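Local coordinates for protein ferulic acid decarboxylase 1 (PDB 4ZAD) that probably catalyses the reversible decarboxylation of aromatic carboxylic acids such as ferulic, p-coumaric and cinnamic acid to vinyl products, using a prenylated flavin and manganese, at residues A[8-13]-A[267-272]; A[88-93]-A[158-163]. All blocks are in the same frame, centred on the assembly; numbering follows the deposited sequence.

Interaction 1: A[8-13]-A[267-272]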
loop_
_atom_site.group_PDB
_atom_site.type_symbol
_atom_site.label_atom_id
_atom_site.label_comp_id
_atom_site.label_asym_id
_atom_site.label_seq_id
_atom_site.Cartn_x
_atom_site.Cartn_y
_atom_site.Cartn_z
ATOM N N LYS A 8 -25.659 -17.534 18.447
ATOM C CA LYS A 8 -25.760 -18.958 18.051
ATOM C C LYS A 8 -24.910 -19.220 16.811
ATOM O O LYS A 8 -25.254 -18.794 15.712
ATOM C CB LYS A 8 -27.235 -19.388 17.801
ATOM C CG LYS A 8 -28.242 -19.078 18.939
ATOM C CD LYS A 8 -28.686 -20.292 19.770
ATOM C CE LYS A 8 -30.156 -20.674 19.534
ATOM N NZ LYS A 8 -30.749 -21.447 20.705
ATOM N N PHE A 9 -23.801 -19.932 16.992
ATOM C CA PHE A 9 -22.864 -20.223 15.899
ATOM C C PHE A 9 -23.604 -20.719 14.651
ATOM O O PHE A 9 -23.324 -20.306 13.526
ATOM C CB PHE A 9 -21.840 -21.247 16.391
ATOM C CG PHE A 9 -20.845 -21.702 15.338
ATOM C CD1 PHE A 9 -20.036 -20.792 14.677
ATOM C CD2 PHE A 9 -20.678 -23.069 15.057
ATOM C CE1 PHE A 9 -19.123 -21.224 13.748
ATOM C CE2 PHE A 9 -19.759 -23.484 14.114
ATOM C CZ PHE A 9 -18.997 -22.573 13.457
ATOM N N ARG A 10 -24.569 -21.597 14.881
ATOM C CA ARG A 10 -25.310 -22.235 13.798
ATOM C C ARG A 10 -26.306 -21.299 13.143
ATOM O O ARG A 10 -26.713 -21.521 12.017
ATOM C CB ARG A 10 -26.005 -23.491 14.298
ATOM C CG ARG A 10 -25.004 -24.539 14.785
ATOM C CD ARG A 10 -25.338 -25.912 14.259
ATOM N NE ARG A 10 -24.290 -26.880 14.553
ATOM C CZ ARG A 10 -24.414 -28.200 14.426
ATOM N NH1 ARG A 10 -25.535 -28.723 13.985
ATOM N NH2 ARG A 10 -23.401 -28.996 14.727
ATOM N N ASP A 11 -26.704 -20.250 13.834
ATOM C CA ASP A 11 -27.504 -19.208 13.182
ATOM C C ASP A 11 -26.600 -18.340 12.335
ATOM O O ASP A 11 -27.016 -17.820 11.283
ATOM C CB ASP A 11 -28.300 -18.398 14.215
ATOM C CG ASP A 11 -29.467 -19.188 14.791
ATOM O OD1 ASP A 11 -29.573 -20.382 14.459
ATOM O OD2 ASP A 11 -30.287 -18.624 15.545
ATOM N N PHE A 12 -25.362 -18.196 12.790
ATOM C CA PHE A 12 -24.331 -17.496 12.032
ATOM C C PHE A 12 -24.113 -18.173 10.675
ATOM O O PHE A 12 -24.157 -17.518 9.618
ATOM C CB PHE A 12 -23.039 -17.433 12.855
ATOM C CG PHE A 12 -21.853 -16.837 12.124
ATOM C CD1 PHE A 12 -21.831 -15.496 11.773
ATOM C CD2 PHE A 12 -20.734 -17.629 11.822
ATOM C CE1 PHE A 12 -20.713 -14.954 11.123
ATOM C CE2 PHE A 12 -19.624 -17.100 11.169
ATOM C CZ PHE A 12 -19.606 -15.772 10.819
ATOM N N ILE A 13 -23.909 -19.485 10.717
ATOM C CA ILE A 13 -23.781 -20.295 9.516
ATOM C C ILE A 13 -25.016 -20.185 8.580
ATOM O O ILE A 13 -24.886 -20.116 7.359
ATOM C CB ILE A 13 -23.498 -21.767 9.927
ATOM C CG1 ILE A 13 -22.076 -21.881 10.513
ATOM C CG2 ILE A 13 -23.651 -22.713 8.748
ATOM C CD1 ILE A 13 -21.782 -23.222 11.157
ATOM N N ASP A 267 -24.376 -22.880 24.044
ATOM C CA ASP A 267 -24.283 -23.204 22.612
ATOM C C ASP A 267 -22.838 -23.199 22.144
ATOM O O ASP A 267 -22.290 -22.166 21.723
ATOM C CB ASP A 267 -25.110 -22.225 21.757
ATOM C CG ASP A 267 -26.599 -22.266 22.090
ATOM O OD1 ASP A 267 -27.274 -23.219 21.628
ATOM O OD2 ASP A 267 -27.077 -21.344 22.805
ATOM N N CYS A 268 -22.211 -24.358 22.253
ATOM C CA CYS A 268 -20.908 -24.565 21.651
ATOM C C CYS A 268 -21.072 -25.793 20.791
ATOM O O CYS A 268 -22.077 -26.502 20.917
ATOM C CB CYS A 268 -19.823 -24.796 22.696
ATOM S SG CYS A 268 -19.592 -23.478 23.844
ATOM N N GLU A 269 -20.108 -26.041 19.915
ATOM C CA GLU A 269 -20.087 -27.304 19.186
ATOM C C GLU A 269 -19.360 -28.356 20.010
ATOM O O GLU A 269 -19.809 -29.505 20.073
ATOM C CB GLU A 269 -19.439 -27.141 17.812
ATOM C CG GLU A 269 -20.153 -26.154 16.924
ATOM C CD GLU A 269 -21.412 -26.747 16.280
ATOM O OE1 GLU A 269 -21.328 -27.809 15.611
ATOM O OE2 GLU A 269 -22.494 -26.147 16.421
ATOM N N MET A 270 -18.243 -27.964 20.636
ATOM C CA MET A 270 -17.433 -28.881 21.426
ATOM C C MET A 270 -16.752 -28.109 22.522
ATOM O O MET A 270 -16.224 -26.993 22.259
ATOM C CB MET A 270 -16.302 -29.535 20.605
ATOM C CG MET A 270 -16.706 -30.512 19.528
ATOM S SD MET A 270 -15.327 -31.014 18.507
ATOM C CE MET A 270 -15.167 -29.551 17.495
ATOM N N VAL A 271 -16.708 -28.741 23.713
ATOM C CA VAL A 271 -16.017 -28.199 24.871
ATOM C C VAL A 271 -15.000 -29.212 25.343
ATOM O O VAL A 271 -15.292 -30.383 25.442
ATOM C CB VAL A 271 -16.986 -27.830 26.042
ATOM C CG1 VAL A 271 -16.194 -27.357 27.267
ATOM C CG2 VAL A 271 -17.972 -26.742 25.606
ATOM N N PHE A 272 -13.788 -28.745 25.593
ATOM C CA PHE A 272 -12.687 -29.560 26.061
ATOM C C PHE A 272 -12.448 -29.060 27.489
ATOM O O PHE A 272 -12.412 -27.858 27.706
ATOM C CB PHE A 272 -11.434 -29.263 25.236
ATOM C CG PHE A 272 -11.362 -29.942 23.881
ATOM C CD1 PHE A 272 -12.483 -30.407 23.209
ATOM C CD2 PHE A 272 -10.148 -30.064 23.249
ATOM C CE1 PHE A 272 -12.381 -31.020 21.957
ATOM C CE2 PHE A 272 -10.050 -30.681 21.970
ATOM C CZ PHE A 272 -11.168 -31.151 21.347
#

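Interaction 2: A[88-93]-A[158-163]. With 4LU (1-deoxy-5-O-phosphono-1-(3,3,4,5-tetramethyl-9,11-dioxo-2,3,8,9,10,11-hexahydro-7H-quinolino[1,8-fg]pteridin-12-ium-7-y l)-D-ribitol), chain E.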
loop_
_atom_site.group_PDB
_atom_site.type_symbol
_atom_site.label_atom_id
_atom_site.label_comp_id
_atom_site.label_asym_id
_atom_site.label_seq_id
_atom_site.Cartn_x
_atom_site.Cartn_y
_atom_site.Cartn_z
ATOM N N ALA A 88 -19.625 -7.983 10.870
ATOM C CA ALA A 88 -20.892 -7.423 11.371
ATOM C C ALA A 88 -21.765 -8.508 11.930
ATOM O O ALA A 88 -22.417 -8.316 12.936
ATOM C CB ALA A 88 -21.638 -6.693 10.266
ATOM N N LEU A 89 -21.770 -9.663 11.276
ATOM C CA LEU A 89 -22.690 -10.728 11.672
ATOM C C LEU A 89 -22.361 -11.283 13.045
ATOM O O LEU A 89 -23.266 -11.608 13.807
ATOM C CB LEU A 89 -22.772 -11.837 10.618
ATOM C CG LEU A 89 -23.609 -11.379 9.415
ATOM C CD1 LEU A 89 -23.452 -12.386 8.289
ATOM C CD2 LEU A 89 -25.105 -11.141 9.759
ATOM N N HIS A 90 -21.080 -11.331 13.392
ATOM C CA HIS A 90 -20.667 -11.827 14.706
ATOM C C HIS A 90 -21.343 -11.039 15.791
ATOM O O HIS A 90 -21.620 -11.565 16.844
ATOM C CB HIS A 90 -19.150 -11.715 14.905
ATOM C CG HIS A 90 -18.376 -12.865 14.341
ATOM N ND1 HIS A 90 -18.251 -13.080 12.990
ATOM C CD2 HIS A 90 -17.651 -13.835 14.951
ATOM C CE1 HIS A 90 -17.491 -14.145 12.792
ATOM N NE2 HIS A 90 -17.122 -14.629 13.966
ATOM N N LEU A 91 -21.593 -9.770 15.544
ATOM C CA LEU A 91 -22.221 -8.940 16.532
ATOM C C LEU A 91 -23.729 -8.856 16.305
ATOM O O LEU A 91 -24.383 -8.006 16.883
ATOM C CB LEU A 91 -21.578 -7.546 16.515
ATOM C CG LEU A 91 -20.112 -7.537 16.961
ATOM C CD1 LEU A 91 -19.376 -6.331 16.445
ATOM C CD2 LEU A 91 -20.019 -7.655 18.486
ATOM N N GLY A 92 -24.283 -9.740 15.482
ATOM C CA GLY A 92 -25.708 -9.652 15.115
ATOM C C GLY A 92 -26.209 -8.324 14.531
ATOM O O GLY A 92 -27.331 -7.925 14.761
ATOM N N LEU A 93 -25.360 -7.638 13.782
ATOM C CA LEU A 93 -25.710 -6.360 13.181
ATOM C C LEU A 93 -26.141 -6.605 11.752
ATOM O O LEU A 93 -25.992 -7.703 11.242
ATOM C CB LEU A 93 -24.492 -5.433 13.168
ATOM C CG LEU A 93 -23.776 -5.055 14.470
ATOM C CD1 LEU A 93 -22.482 -4.386 14.122
ATOM C CD2 LEU A 93 -24.638 -4.124 15.316
ATOM N N GLN A 158 -6.589 -25.668 17.777
ATOM C CA GLN A 158 -7.179 -24.486 18.397
ATOM C C GLN A 158 -6.697 -23.260 17.682
ATOM O O GLN A 158 -5.592 -22.759 17.903
ATOM C CB GLN A 158 -6.881 -24.453 19.892
ATOM C CG GLN A 158 -6.836 -23.112 20.578
ATOM C CD GLN A 158 -8.061 -22.253 20.393
ATOM O OE1 GLN A 158 -8.961 -22.567 19.632
ATOM N NE2 GLN A 158 -8.074 -21.127 21.085
ATOM N N THR A 159 -7.547 -22.801 16.778
ATOM C CA THR A 159 -7.311 -21.576 16.077
ATOM C C THR A 159 -8.519 -20.657 16.180
ATOM O O THR A 159 -8.407 -19.508 15.822
ATOM C CB THR A 159 -6.923 -21.829 14.596
ATOM O OG1 THR A 159 -8.052 -22.332 13.854
ATOM C CG2 THR A 159 -5.789 -22.821 14.517
ATOM N N TYR A 160 -9.669 -21.123 16.662
ATOM C CA TYR A 160 -10.848 -20.256 16.690
ATOM C C TYR A 160 -11.876 -20.697 17.718
ATOM O O TYR A 160 -13.097 -20.527 17.547
ATOM C CB TYR A 160 -11.471 -20.153 15.285
ATOM C CG TYR A 160 -12.231 -18.856 14.995
ATOM C CD1 TYR A 160 -11.568 -17.717 14.612
ATOM C CD2 TYR A 160 -13.632 -18.795 15.080
ATOM C CE1 TYR A 160 -12.282 -16.530 14.330
ATOM C CE2 TYR A 160 -14.339 -17.638 14.786
ATOM C CZ TYR A 160 -13.650 -16.511 14.410
ATOM O OH TYR A 160 -14.323 -15.363 14.116
ATOM N N GLY A 161 -11.370 -21.247 18.809
ATOM C CA GLY A 161 -12.167 -21.544 19.960
ATOM C C GLY A 161 -11.607 -20.697 21.065
ATOM O O GLY A 161 -10.619 -19.966 20.859
ATOM N N MET A 162 -12.195 -20.874 22.252
ATOM C CA MET A 162 -12.084 -19.911 23.352
ATOM C C MET A 162 -11.585 -20.579 24.614
ATOM O O MET A 162 -12.131 -21.584 25.023
ATOM C CB MET A 162 -13.480 -19.361 23.591
ATOM C CG MET A 162 -13.660 -18.391 24.702
ATOM S SD MET A 162 -15.393 -17.811 24.730
ATOM C CE MET A 162 -16.232 -19.074 25.687
ATOM N N TRP A 163 -10.555 -20.010 25.236
ATOM C CA TRP A 163 -10.030 -20.565 26.484
ATOM C C TRP A 163 -10.760 -19.835 27.550
ATOM O O TRP A 163 -10.843 -18.611 27.492
ATOM C CB TRP A 163 -8.533 -20.300 26.687
ATOM C CG TRP A 163 -7.603 -20.900 25.694
ATOM C CD1 TRP A 163 -7.000 -20.269 24.667
ATOM C CD2 TRP A 163 -7.152 -22.250 25.657
ATOM N NE1 TRP A 163 -6.211 -21.144 23.968
ATOM C CE2 TRP A 163 -6.292 -22.373 24.564
ATOM C CE3 TRP A 163 -7.429 -23.376 26.419
ATOM C CZ2 TRP A 163 -5.673 -23.564 24.239
ATOM C CZ3 TRP A 163 -6.831 -24.565 26.077
ATOM C CH2 TRP A 163 -5.961 -24.649 25.003
HETATM C C9 4LU E . -6.442 -13.867 17.757
HETATM C C8 4LU E . -7.285 -14.545 16.867
HETATM C C7 4LU E . -6.894 -15.765 16.298
HETATM C C10 4LU E . -3.697 -14.698 20.078
HETATM C C6 4LU E . -5.525 -16.272 16.603
HETATM N N3 4LU E . -1.695 -16.093 21.305
HETATM C C2 4LU E . -2.230 -15.028 21.914
HETATM C C13 4LU E . -5.785 -18.623 16.826
HETATM C C5 4LU E . -5.051 -17.549 16.059
HETATM C C1 4LU E . -2.948 -17.051 17.338
HETATM O O2 4LU E . -1.794 -14.734 23.035
HETATM N N1 4LU E . -3.221 -14.331 21.305
HETATM C C4 4LU E . -2.111 -16.490 20.085
HETATM O O4 4LU E . -1.520 -17.502 19.638
HETATM C C4A 4LU E . -3.110 -15.808 19.430
HETATM N N5 4LU E . -3.415 -15.964 17.885
HETATM C C3 4LU E . -3.687 -17.843 16.466
HETATM C C12 4LU E . -5.314 -17.742 14.569
HETATM C C5A 4LU E . -4.660 -15.483 17.518
HETATM C C7M 4LU E . -7.776 -16.542 15.356
HETATM C C8M 4LU E . -8.634 -13.926 16.606
HETATM C C9A 4LU E . -5.222 -14.389 18.215
HETATM N N10 4LU E . -4.706 -13.991 19.498
HETATM C "C1'" 4LU E . -4.793 -12.594 19.946
HETATM C "C2'" 4LU E . -5.691 -12.551 21.182
HETATM O "O2'" 4LU E . -6.884 -13.313 20.909
HETATM C "C3'" 4LU E . -6.035 -11.117 21.607
HETATM O "O3'" 4LU E . -4.832 -10.418 21.990
HETATM C "C4'" 4LU E . -7.044 -11.078 22.775
HETATM O "O4'" 4LU E . -7.065 -9.763 23.338
HETATM C "C5'" 4LU E . -6.655 -12.053 23.899
HETATM O "O5'" 4LU E . -7.520 -12.007 25.015
HETATM P P 4LU E . -7.148 -11.292 26.383
HETATM O O2P 4LU E . -8.335 -11.781 27.212
HETATM O O3P 4LU E . -7.112 -9.796 26.002
HETATM O O1P 4LU E . -5.791 -11.826 26.790
#

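Interaction 1: A[8-13]-A[267-272]
Glu269 OE1 accepts two hydrogen bonds, one from Arg10 NH2 (2.5 Å from Glu269 OE1) and one from the backbone N of Ile317 in strand 317-319. The arginine bond is nearly straight (N-H...O 171°), stays in the guanidinium plane and uses the syn lone pair of OE1. The second bond of the salt bridge, Arg10 NE to Glu269 OE2 at 2.7 Å, is more bent, and OE2 lies somewhat out of the guanidinium plane. Arg10 therefore holds the carboxylate side-on with NE and one terminal nitrogen, one to each oxygen, the two flat groups being only 29° apart. Arg313 makes a salt bridge to OE2, while the carbonyl of Asp314 accepts from Arg10 NH2; a buried carboxylate in such company is probably ionised.

Glu269 is a residue of a classic beta bulge: it and Met270 both face Phe220 of strand 214-220 at the start of strand 270-277, part of the sheet of the Rift-related domain. The bulge side chain points toward helix 9-19 and meets its first turn.

One carbon back from the carboxylate, Glu269 CG approaches Phe9 CD2 obliquely at 3.6 Å. Phe9 carries its own CG anti to its backbone N (chi1 177°), which turns the ring toward Glu269, and Ile13 CD1 from the next turn sits 3.5 Å above one face of the Phe9 ring, offset toward the rim. Nearer the solvent, Lys8, the N-cap residue, passes Asp267 at a slant. Its aliphatic CD lies 3.6 Å from Asp267 OD2, whereas Lys8 NZ stays 4.0 Å from Asp267 OD1, a proximity of opposite charges too long for a salt bridge. The CA atoms of Lys8 and Asp267 are 6.4 Å apart.

Interaction 2: A[88-93]-A[158-163]
At the C-terminal end of helix 85-90, which a Schellman motif terminates, His90 reaches Tyr160 in the turn before strand 162-166, in the Rift-related, FMN-binding part of this UbiD-family enzyme. Two bonds define the motif: Leu93 N to Ala88 O at 3.1 Å and Gly92 N to Leu89 O at 2.7 Å, with Gly92 at the C-prime position in a positive-phi conformation. Ala88 O also accepts from Leu91 N.

The side chains of His90 and Tyr160 approach each other from opposite directions. His90 NE2 and Tyr160 OH are 2.9 Å apart, but the N-H...O angle of 123° makes this a weak hydrogen bond. The nitrogen lies near the plane of the tyrosine ring, at its edge, whereas the hydroxyl stands obliquely to the imidazole. The stronger polar partner of His90 is the carbonyl of Arg86, one turn back, which takes ND1 and so limits rotation of the ring. Pro224 and Leu228 of helix 224-230 pack against the same imidazole, and the contact is buried.

Tyr160 is extended away from its backbone, CG lying roughly anti to N (chi1 -152°), which spans the wide gap: the CA atoms of His90 and Tyr160 are 13.1 Å apart. Its neighbour Thr159 belongs to the prenylated-flavin pocket, and Thr159 OG1 is bonded to Ser321 N. The turn is braced by a pair of bonds between Gln158 and Gly161: Gly161 N meets a lone pair of Gln158 OE1 in the carbonyl plane, at 2.9 Å, and Gln158 NE2 donates to Gly161 O from above its carbonyl plane. On the cofactor side, Tyr160 CD1 lies 4.0 Å from the methyl carbon C7M of the flavin.

From the N terminus, 8-13 starts helix 9-19, 88-93 ends helix 85-90, then 158-163 and 267-272 lead into strands 162-166 and 270-277. Interaction 1 closes the larger loop, with 253 residues between its segments; interaction 2, with 64, falls wholly within it, so the two nest and do not cross. Both join N-terminal helices to the lead-ins of strands of one antiparallel sheet, in which strand 214-220 pairs with 162-166 and with 270-277. Their centres are about 10 Å apart, and the helices themselves meet: Phe12 CZ lies 3.3 Å from His90 CE1 in an edge-to-face ring contact. Interaction 2 is the one that adjoins the flavin.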